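Local atomic coordinates of Poly(A) ribonuclease pop2 (Schizosaccharomyces pombe, PDB entry 2P51), a protein that removes poly(A) tails from mRNA as the catalytic 3'-exoribonuclease of the CCR4-NOT complex, using divalent metal ions and releasing 5'-AMP. Residues I124-L127 and T128-I132. Numbering follows the deposited sequence.
Sequences IELL and TKSGI
Leu127 and Ile132 meet across a Schellman motif that closes the C-terminal end of helix 121-129 in this DEDD nuclease fold. Gly131 is the first residue to leave helical geometry; its positive phi, at which a CB would be jammed against the carbonyl oxygen of Ser130, turns the chain back, and Ile132 N donates to Leu127 O at 3.0 Å while Gly131 N bonds to Thr128 O. The hydrophobic contact of the motif joins the residues on its two sides: the two side chains run side by side in the same direction, and Ile132 CG1 packs against Leu127 CB at 3.6 Å, with Leu127 CD2 a little farther off. Phe134 of the following helix also touches Leu127, whose buried side chain comes within about 4 Å of that of Glu53, a ligand of the catalytic metal, so the helix end packs beside the active site.

Two hydroxyls fold back onto carbonyls one turn earlier. Thr128 OG1, anti to its own carbonyl carbon (chi1 -61°), donates to Ile124 O at 2.7 Å from above the carbonyl plane, whereas Thr128 N reaches the same oxygen from the opposite face. Ser130 repeats the pattern: its N and OG straddle the plane of Leu126 O, with OG at 2.8 Å. Each of these oxygens is thus gripped by two donors of a single residue, which should hold both hydroxyls in these rotamers. Ser130 O is tied to Gln237.

On the exposed flank, a regular helical bond from Lys129 N to Glu125 O accompanies a salt bridge between the same two residues. The lysine chain is extended until a bend at chi4 (85°) turns the ammonium toward Glu125. Lys129 NZ meets Glu125 OE1 at 2.7 Å on the anti side of the carboxylate, 35° out of its plane.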
loop_
_atom_site.group_PDB
_atom_site.type_symbol
_atom_site.label_atom_id
_atom_site.label_comp_id
_atom_site.label_asym_id
_atom_site.label_seq_id
_atom_site.Cartn_x
_atom_site.Cartn_y
_atom_site.Cartn_z
ATOM N N ILE A 124 1.633 -17.192 4.662
ATOM C CA ILE A 124 0.502 -17.349 5.616
ATOM C C ILE A 124 1.061 -17.507 7.018
ATOM O O ILE A 124 0.538 -16.969 7.993
ATOM C CB ILE A 124 -0.400 -18.550 5.225
ATOM C CG1 ILE A 124 -1.086 -18.355 3.871
ATOM C CG2 ILE A 124 -1.420 -18.963 6.302
ATOM C CD1 ILE A 124 -1.710 -17.004 3.635
ATOM N N GLU A 125 2.155 -18.255 7.135
ATOM C CA GLU A 125 2.750 -18.438 8.456
ATOM C C GLU A 125 3.269 -17.109 8.991
ATOM O O GLU A 125 3.096 -16.742 10.160
ATOM C CB GLU A 125 3.902 -19.472 8.431
ATOM C CG GLU A 125 4.450 -19.637 9.844
ATOM C CD GLU A 125 3.441 -20.221 10.816
ATOM O OE1 GLU A 125 3.493 -19.840 12.013
ATOM O OE2 GLU A 125 2.629 -21.043 10.358
ATOM N N LEU A 126 3.932 -16.349 8.135
ATOM C CA LEU A 126 4.463 -15.035 8.573
ATOM C C LEU A 126 3.319 -14.112 8.973
ATOM O O LEU A 126 3.405 -13.412 9.995
ATOM C CB LEU A 126 5.240 -14.409 7.436
ATOM C CG LEU A 126 5.828 -13.007 7.608
ATOM C CD1 LEU A 126 6.825 -12.927 8.776
ATOM C CD2 LEU A 126 6.560 -12.646 6.309
ATOM N N LEU A 127 2.255 -14.123 8.157
ATOM C CA LEU A 127 1.122 -13.235 8.498
ATOM C C LEU A 127 0.446 -13.652 9.794
ATOM O O LEU A 127 -0.005 -12.855 10.625
ATOM C CB LEU A 127 0.132 -13.205 7.316
ATOM C CG LEU A 127 0.650 -12.405 6.116
ATOM C CD1 LEU A 127 -0.165 -12.686 4.849
ATOM C CD2 LEU A 127 0.681 -10.876 6.383
ATOM N N THR A 128 0.310 -14.969 9.987
ATOM C CA THR A 128 -0.262 -15.507 11.204
ATOM C C THR A 128 0.547 -15.076 12.420
ATOM O O THR A 128 -0.008 -14.575 13.423
ATOM C CB THR A 128 -0.353 -17.038 11.147
ATOM O OG1 THR A 128 -1.203 -17.376 10.041
ATOM C CG2 THR A 128 -1.006 -17.621 12.396
ATOM N N LYS A 129 1.858 -15.263 12.350
ATOM C CA LYS A 129 2.719 -14.857 13.476
ATOM C C LYS A 129 2.642 -13.348 13.682
ATOM O O LYS A 129 2.840 -12.867 14.811
ATOM C CB LYS A 129 4.161 -15.311 13.247
ATOM C CG LYS A 129 4.336 -16.818 13.418
ATOM C CD LYS A 129 5.811 -17.165 13.560
ATOM C CE LYS A 129 6.089 -18.617 13.893
ATOM N NZ LYS A 129 6.132 -19.491 12.698
ATOM N N SER A 130 2.358 -12.595 12.632
ATOM C CA SER A 130 2.313 -11.131 12.692
ATOM C C SER A 130 0.976 -10.632 13.203
ATOM O O SER A 130 0.837 -9.416 13.400
ATOM C CB SER A 130 2.624 -10.538 11.315
ATOM O OG SER A 130 3.959 -10.840 10.963
ATOM N N GLY A 131 0.014 -11.555 13.405
ATOM C CA GLY A 131 -1.267 -11.205 13.997
ATOM C C GLY A 131 -2.520 -11.238 13.153
ATOM O O GLY A 131 -3.657 -10.908 13.575
ATOM N N ILE A 132 -2.451 -11.666 11.891
ATOM C CA ILE A 132 -3.647 -11.844 11.062
ATOM C C ILE A 132 -4.548 -12.924 11.627
ATOM O O ILE A 132 -4.092 -14.030 11.948
ATOM C CB ILE A 132 -3.279 -12.227 9.604
ATOM C CG1 ILE A 132 -2.437 -11.155 8.893
ATOM C CG2 ILE A 132 -4.515 -12.555 8.784
ATOM C CD1 ILE A 132 -3.121 -9.829 8.771
#